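Side-chain contacts in peptidyl tryptophan dihydroxylase (Pseudomonas putida, PDB 7CTQ), which uses bound FAD as a flavoprotein monooxygenase to dihydroxylate a peptidyl tryptophan, a step essential for making the tryptophylquinone cofactor of quinohemoprotein amine dehydrogenase: residues 314-317 with 318-322; 303-306 with 307-311. All coordinates share one frame; numbering follows the deposited sequence.

Overall arrangement
Contact 1 (314-317 with 318-322) and contact 2 (303-306 with 307-311) are two sets of pairings three or four residues apart on one long helix, 299-327, in a chain that binds FAD. Contact 2 comes first along the helix and two residues separate it from contact 1; their centres are about 16 Å apart, and they do not touch otherwise. Neither is far from the flavin cofactor: the side chain of Phe-317 is about 9 Å from FAD and that of Ile-310 about 10 Å. Both also meet helix 274-282, contact 1 through Phe-317 against Gln-277 and Ser-280, contact 2 through Arg-309, hydrogen-bonded to Ser-280 O.

Contact 1: residues 314-317 with 318-322; sequences FLRF and ARIGR
Ile-320 and Arg-316 meet one turn apart on the alpha-helix 299-327, and four successive i to i+4 backbone hydrogen bonds establish its regularity here. Ala-318 N donates to Phe-314 O at 2.8 Å, Arg-319 N to Leu-315 O, Ile-320 N to Arg-316 O, and Gly-321 N to Phe-317 O at 3.0 Å with an N-H...O angle of 163°.

The side-chain contacts are apolar or between an alkyl group and a cationic group. Arg-316 sends CG anti to its backbone N (chi1 177°) and stays extended as far as NE, which carries its guanidinium past Ile-320, whose CD1 lies over one face of that group, 3.8 Å from Arg-316 NE. The same methyl sits at the edge of the Phe-317 ring, near the ring plane, with Phe-317 CD1 4.4 Å from Ile-320 CD1. One methyl thus borders both an exposed charged group and the buried ring of Phe-317, which also touches Gln-277 and Ser-280 of helix 274-282.

Along another line of the helix, Arg-319 runs back toward the preceding turn. With CG anti to the carbonyl carbon (chi1 -70°) and its chain extended to NE, it passes Leu-315 O, where Arg-319 CG is 3.3 Å from that oxygen. Its NH2 forms a salt bridge with Asp-345, which gives the charge a mate beyond the helix, while Arg-322 NH1 binds the main-chain oxygens of Asp-345 and Gln-347. Both arginines therefore tie the helix to the segment around 345-347. Arg-319 CB lies 3.8 Å above the plane of the Arg-322 guanidinium, toward its rim. The Arg-319 guanidinium meets Leu-315 obliquely, bringing Arg-319 NH1 to 3.6 Å from Leu-315 CB.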
ATOM      1  N   PHE A 314       5.249   3.923  -4.177  1.00 30.56           N
ATOM      2  CA  PHE A 314       5.045   5.021  -3.233  1.00 29.06           C
ATOM      3  C   PHE A 314       4.771   6.327  -3.954  1.00 32.59           C
ATOM      4  O   PHE A 314       3.815   7.043  -3.639  1.00 27.33           O
ATOM      5  CB  PHE A 314       6.278   5.175  -2.338  1.00 32.11           C
ATOM      6  CG  PHE A 314       6.238   6.389  -1.435  1.00 33.31           C
ATOM      7  CD1 PHE A 314       5.528   6.363  -0.229  1.00 30.34           C
ATOM      8  CD2 PHE A 314       6.918   7.550  -1.780  1.00 27.11           C
ATOM      9  CE1 PHE A 314       5.511   7.470   0.597  1.00 32.51           C
ATOM     10  CE2 PHE A 314       6.895   8.662  -0.966  1.00 31.04           C
ATOM     11  CZ  PHE A 314       6.187   8.628   0.225  1.00 31.56           C
ATOM     12  N   LEU A 315       5.611   6.654  -4.931  1.00 33.38           N
ATOM     13  CA  LEU A 315       5.456   7.923  -5.623  1.00 28.55           C
ATOM     14  C   LEU A 315       4.159   7.963  -6.413  1.00 27.79           C
ATOM     15  O   LEU A 315       3.497   9.012  -6.474  1.00 30.24           O
ATOM     16  CB  LEU A 315       6.662   8.171  -6.535  1.00 28.31           C
ATOM     17  CG  LEU A 315       7.949   8.546  -5.792  1.00 29.97           C
ATOM     18  CD1 LEU A 315       9.118   8.665  -6.761  1.00 37.85           C
ATOM     19  CD2 LEU A 315       7.774   9.855  -5.005  1.00 33.78           C
ATOM     20  N   ARG A 316       3.777   6.838  -7.030  1.00 30.50           N
ATOM     21  CA  ARG A 316       2.523   6.811  -7.781  1.00 36.10           C
ATOM     22  C   ARG A 316       1.328   7.010  -6.855  1.00 37.39           C
ATOM     23  O   ARG A 316       0.446   7.840  -7.121  1.00 32.54           O
ATOM     24  CB  ARG A 316       2.383   5.502  -8.555  1.00 39.29           C
ATOM     25  CG  ARG A 316       1.041   5.413  -9.292  1.00 39.02           C
ATOM     26  CD  ARG A 316       0.825   4.074  -9.976  1.00 45.54           C
ATOM     27  NE  ARG A 316      -0.574   3.908 -10.366  1.00 58.95           N
ATOM     28  CZ  ARG A 316      -1.119   4.434 -11.464  1.00 66.78           C
ATOM     29  NH1 ARG A 316      -0.386   5.169 -12.297  1.00 50.33           N
ATOM     30  NH2 ARG A 316      -2.405   4.224 -11.731  1.00 69.54           N
ATOM     31  N   PHE A 317       1.286   6.267  -5.750  1.00 31.01           N
ATOM     32  CA  PHE A 317       0.166   6.425  -4.835  1.00 30.67           C
ATOM     33  C   PHE A 317       0.155   7.807  -4.199  1.00 31.00           C
ATOM     34  O   PHE A 317      -0.925   8.360  -3.954  1.00 32.08           O
ATOM     35  CB  PHE A 317       0.192   5.312  -3.786  1.00 30.62           C
ATOM     36  CG  PHE A 317       0.046   3.935  -4.382  1.00 31.81           C
ATOM     37  CD1 PHE A 317      -0.773   3.737  -5.499  1.00 36.71           C
ATOM     38  CD2 PHE A 317       0.750   2.846  -3.858  1.00 33.47           C
ATOM     39  CE1 PHE A 317      -0.910   2.489  -6.067  1.00 39.02           C
ATOM     40  CE2 PHE A 317       0.621   1.579  -4.422  1.00 35.74           C
ATOM     41  CZ  PHE A 317      -0.209   1.394  -5.527  1.00 38.52           C
ATOM     42  N   ALA A 318       1.334   8.395  -3.952  1.00 32.11           N
ATOM     43  CA  ALA A 318       1.391   9.743  -3.384  1.00 29.32           C
ATOM     44  C   ALA A 318       0.787  10.766  -4.335  1.00 33.23           C
ATOM     45  O   ALA A 318       0.104  11.705  -3.904  1.00 30.03           O
ATOM     46  CB  ALA A 318       2.837  10.121  -3.056  1.00 28.93           C
ATOM     47  N   ARG A 319       1.056  10.613  -5.634  1.00 27.90           N
ATOM     48  CA  ARG A 319       0.519  11.539  -6.626  1.00 31.72           C
ATOM     49  C   ARG A 319      -0.969  11.324  -6.852  1.00 29.77           C
ATOM     50  O   ARG A 319      -1.698  12.282  -7.130  1.00 33.30           O
ATOM     51  CB  ARG A 319       1.266  11.386  -7.950  1.00 31.37           C
ATOM     52  CG  ARG A 319       2.694  11.903  -7.891  1.00 33.90           C
ATOM     53  CD  ARG A 319       3.459  11.687  -9.215  1.00 33.96           C
ATOM     54  NE  ARG A 319       4.844  12.121  -9.058  1.00 34.73           N
ATOM     55  CZ  ARG A 319       5.918  11.344  -9.193  1.00 35.15           C
ATOM     56  NH1 ARG A 319       5.800  10.059  -9.510  1.00 38.90           N
ATOM     57  NH2 ARG A 319       7.121  11.865  -9.016  1.00 39.25           N
ATOM     58  N   ILE A 320      -1.428  10.081  -6.768  1.00 29.85           N
ATOM     59  CA  ILE A 320      -2.856   9.828  -6.859  1.00 35.20           C
ATOM     60  C   ILE A 320      -3.576  10.521  -5.714  1.00 35.47           C
ATOM     61  O   ILE A 320      -4.601  11.181  -5.914  1.00 34.77           O
ATOM     62  CB  ILE A 320      -3.119   8.315  -6.882  1.00 35.15           C
ATOM     63  CG1 ILE A 320      -2.749   7.765  -8.261  1.00 35.16           C
ATOM     64  CG2 ILE A 320      -4.578   8.021  -6.541  1.00 36.58           C
ATOM     65  CD1 ILE A 320      -2.860   6.276  -8.382  1.00 42.73           C
ATOM     66  N   GLY A 321      -3.013  10.429  -4.508  1.00 32.46           N
ATOM     67  CA  GLY A 321      -3.597  11.121  -3.372  1.00 30.95           C
ATOM     68  C   GLY A 321      -3.572  12.625  -3.538  1.00 36.83           C
ATOM     69  O   GLY A 321      -4.561  13.307  -3.245  1.00 31.76           O
ATOM     70  N   ARG A 322      -2.457  13.156  -4.053  1.00 35.57           N
ATOM     71  CA  ARG A 322      -2.351  14.588  -4.315  1.00 32.92           C
ATOM     72  C   ARG A 322      -3.491  15.078  -5.199  1.00 36.75           C
ATOM     73  O   ARG A 322      -4.085  16.134  -4.943  1.00 38.01           O
ATOM     74  CB  ARG A 322      -1.006  14.890  -4.975  1.00 31.10           C
ATOM     75  CG  ARG A 322      -0.912  16.287  -5.581  1.00 37.11           C
ATOM     76  CD  ARG A 322       0.132  16.336  -6.685  1.00 35.31           C
ATOM     77  NE  ARG A 322      -0.327  15.615  -7.864  1.00 35.07           N
ATOM     78  CZ  ARG A 322       0.478  15.159  -8.820  1.00 37.35           C
ATOM     79  NH1 ARG A 322       1.790  15.356  -8.740  1.00 35.64           N
ATOM     80  NH2 ARG A 322      -0.032  14.506  -9.857  1.00 35.38           N
TER

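Contact 2: residues 303-306 with 307-311; sequences RQFH and QQRIE
The imidazole of His-306 carries Ile-310 on one face: Ile-310 CG1 stands 3.8 Å from the ring centroid, 16° off the normal, a CH-pi contact made one turn along helix 299-327. His-306 CG is anti to its backbone N, a torsion that lays the ring beside the next turn; Ile-310 CD1 adds a further approach, 3.7 Å from His-306 CE1. Beyond the helix, His-306 NE2 is hydrogen-bonded to Arg-259 O. The Phe-305 ring meets Arg-309 CD obliquely, at 4.5 Å from Phe-305 CE1, and it also packs on Pro-364 and Leu-366, joining the helix to strand 359-367.

The amides of Gln-304 and Gln-308 stand almost perpendicular, their planes 86° apart. Gln-304 NE2 donates to Gln-308 OE1 at 3.1 Å in a fairly straight bond. The acceptor lies in the amide plane of Gln-304, but the donor is above the carbonyl plane of Gln-308, 43° out of it, which is a poor approach for the oxygen. Gln-304 CG, 3.4 Å from Gln-308 CD, adds van der Waals contact. Replacing Gln-308 by an alanine is likely to leave Gln-304 NE2 without this acceptor and its amide freer to turn.

Backbone i to i+4 bonds accompany these pairs, from Gln-307 N to Arg-303 O (3.0 Å) through Ile-310 N to His-306 O (2.9 Å). The chemistry implies a division of roles: the glutamine pair is a modest polar link on a partly exposed side, whereas the buried imidazole is fixed by an aliphatic face contact and a hydrogen bond from NE2.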
ATOM      1  N   ARG A 303      17.649  -7.159  -4.526  1.00 33.58           N
ATOM      2  CA  ARG A 303      17.417  -6.046  -3.613  1.00 25.54           C
ATOM      3  C   ARG A 303      17.052  -4.789  -4.385  1.00 30.31           C
ATOM      4  O   ARG A 303      16.123  -4.066  -4.003  1.00 30.66           O
ATOM      5  CB  ARG A 303      18.645  -5.793  -2.733  1.00 33.59           C
ATOM      6  CG  ARG A 303      18.910  -6.899  -1.684  1.00 47.21           C
ATOM      7  CD  ARG A 303      20.352  -6.857  -1.136  1.00 43.64           C
ATOM      8  NE  ARG A 303      20.494  -5.806  -0.132  1.00 47.56           N
ATOM      9  CZ  ARG A 303      21.521  -5.687   0.705  1.00 61.43           C
ATOM     10  NH1 ARG A 303      21.541  -4.687   1.575  1.00 57.12           N
ATOM     11  NH2 ARG A 303      22.524  -6.560   0.670  1.00 55.21           N
ATOM     12  N   GLN A 304      17.766  -4.529  -5.485  1.00 31.92           N
ATOM     13  CA  GLN A 304      17.463  -3.358  -6.300  1.00 32.54           C
ATOM     14  C   GLN A 304      16.063  -3.458  -6.889  1.00 32.47           C
ATOM     15  O   GLN A 304      15.322  -2.470  -6.932  1.00 32.71           O
ATOM     16  CB  GLN A 304      18.505  -3.207  -7.404  1.00 31.80           C
ATOM     17  CG  GLN A 304      18.248  -1.980  -8.293  1.00 36.60           C
ATOM     18  CD  GLN A 304      19.222  -1.873  -9.453  1.00 43.55           C
ATOM     19  OE1 GLN A 304      20.317  -2.415  -9.394  1.00 43.65           O
ATOM     20  NE2 GLN A 304      18.820  -1.167 -10.520  1.00 40.59           N
ATOM     21  N   PHE A 305      15.664  -4.658  -7.315  1.00 31.57           N
ATOM     22  CA  PHE A 305      14.329  -4.819  -7.876  1.00 32.64           C
ATOM     23  C   PHE A 305      13.256  -4.410  -6.867  1.00 31.65           C
ATOM     24  O   PHE A 305      12.318  -3.672  -7.204  1.00 29.30           O
ATOM     25  CB  PHE A 305      14.121  -6.268  -8.341  1.00 27.87           C
ATOM     26  CG  PHE A 305      12.825  -6.474  -9.056  1.00 34.10           C
ATOM     27  CD1 PHE A 305      11.668  -6.787  -8.348  1.00 34.14           C
ATOM     28  CD2 PHE A 305      12.749  -6.314 -10.432  1.00 37.90           C
ATOM     29  CE1 PHE A 305      10.450  -6.936  -8.996  1.00 43.55           C
ATOM     30  CE2 PHE A 305      11.535  -6.479 -11.099  1.00 43.56           C
ATOM     31  CZ  PHE A 305      10.380  -6.780 -10.376  1.00 45.47           C
ATOM     32  N   HIS A 306      13.387  -4.854  -5.618  1.00 29.12           N
ATOM     33  CA  HIS A 306      12.363  -4.543  -4.625  1.00 30.34           C
ATOM     34  C   HIS A 306      12.379  -3.066  -4.231  1.00 33.47           C
ATOM     35  O   HIS A 306      11.323  -2.430  -4.159  1.00 32.78           O
ATOM     36  CB  HIS A 306      12.532  -5.425  -3.382  1.00 31.45           C
ATOM     37  CG  HIS A 306      11.377  -5.344  -2.434  1.00 29.53           C
ATOM     38  ND1 HIS A 306      10.095  -5.706  -2.792  1.00 36.21           N
ATOM     39  CD2 HIS A 306      11.308  -4.934  -1.144  1.00 29.16           C
ATOM     40  CE1 HIS A 306       9.284  -5.516  -1.763  1.00 30.03           C
ATOM     41  NE2 HIS A 306       9.998  -5.058  -0.748  1.00 35.69           N
ATOM     42  N   GLN A 307      13.564  -2.516  -3.946  0.57 32.65           N
ATOM     43  CA  GLN A 307      13.659  -1.111  -3.559  0.57 30.90           C
ATOM     44  C   GLN A 307      13.027  -0.212  -4.610  0.57 28.34           C
ATOM     45  O   GLN A 307      12.190   0.640  -4.299  0.57 26.79           O
ATOM     46  CB  GLN A 307      15.120  -0.708  -3.365  0.57 34.01           C
ATOM     47  CG  GLN A 307      15.763  -1.159  -2.086  0.57 39.58           C
ATOM     48  CD  GLN A 307      17.261  -1.292  -2.245  0.57 39.67           C
ATOM     49  OE1 GLN A 307      17.914  -0.426  -2.830  0.57 47.84           O
ATOM     50  NE2 GLN A 307      17.806  -2.405  -1.773  0.57 30.37           N
ATOM     51  N   GLN A 308      13.431  -0.385  -5.865  1.00 28.46           N
ATOM     52  CA  GLN A 308      12.973   0.514  -6.917  1.00 32.07           C
ATOM     53  C   GLN A 308      11.482   0.351  -7.200  1.00 31.98           C
ATOM     54  O   GLN A 308      10.788   1.344  -7.458  1.00 29.49           O
ATOM     55  CB  GLN A 308      13.815   0.289  -8.171  1.00 26.14           C
ATOM     56  CG  GLN A 308      15.287   0.612  -7.920  1.00 29.27           C
ATOM     57  CD  GLN A 308      16.115   0.507  -9.182  1.00 34.75           C
ATOM     58  OE1 GLN A 308      15.875  -0.354 -10.017  1.00 32.87           O
ATOM     59  NE2 GLN A 308      17.081   1.401  -9.335  1.00 43.79           N
ATOM     60  N   ARG A 309      10.962  -0.877  -7.147  1.00 27.33           N
ATOM     61  CA  ARG A 309       9.517  -1.061  -7.264  1.00 29.65           C
ATOM     62  C   ARG A 309       8.782  -0.340  -6.135  1.00 28.62           C
ATOM     63  O   ARG A 309       7.822   0.404  -6.377  1.00 27.87           O
ATOM     64  CB  ARG A 309       9.160  -2.554  -7.273  1.00 30.07           C
ATOM     65  CG  ARG A 309       7.645  -2.820  -7.146  1.00 32.15           C
ATOM     66  CD  ARG A 309       7.260  -4.301  -7.329  1.00 31.36           C
ATOM     67  NE  ARG A 309       5.849  -4.543  -7.002  1.00 33.88           N
ATOM     68  CZ  ARG A 309       4.839  -4.276  -7.832  1.00 39.30           C
ATOM     69  NH1 ARG A 309       5.083  -3.761  -9.032  1.00 33.01           N
ATOM     70  NH2 ARG A 309       3.587  -4.521  -7.469  1.00 33.66           N
ATOM     71  N   ILE A 310       9.226  -0.547  -4.887  1.00 32.78           N
ATOM     72  CA  ILE A 310       8.562   0.079  -3.742  1.00 26.88           C
ATOM     73  C   ILE A 310       8.572   1.599  -3.877  1.00 30.87           C
ATOM     74  O   ILE A 310       7.569   2.269  -3.603  1.00 30.51           O
ATOM     75  CB  ILE A 310       9.228  -0.369  -2.423  1.00 31.22           C
ATOM     76  CG1 ILE A 310       8.994  -1.861  -2.158  1.00 29.73           C
ATOM     77  CG2 ILE A 310       8.722   0.457  -1.266  1.00 33.85           C
ATOM     78  CD1 ILE A 310       7.553  -2.282  -2.244  1.00 34.06           C
ATOM     79  N   GLU A 311       9.706   2.173  -4.288  1.00 30.79           N
ATOM     80  CA  GLU A 311       9.768   3.624  -4.409  1.00 29.21           C
ATOM     81  C   GLU A 311       8.826   4.125  -5.504  1.00 29.34           C
ATOM     82  O   GLU A 311       8.088   5.101  -5.302  1.00 30.39           O
ATOM     83  CB  GLU A 311      11.212   4.066  -4.662  1.00 31.77           C
ATOM     84  CG  GLU A 311      11.336   5.557  -4.955  1.00 36.15           C
ATOM     85  CD  GLU A 311      12.733   6.107  -4.708  1.00 56.74           C
ATOM     86  OE1 GLU A 311      12.925   7.321  -4.920  1.00 52.66           O
ATOM     87  OE2 GLU A 311      13.637   5.339  -4.298  1.00 55.42           O
TER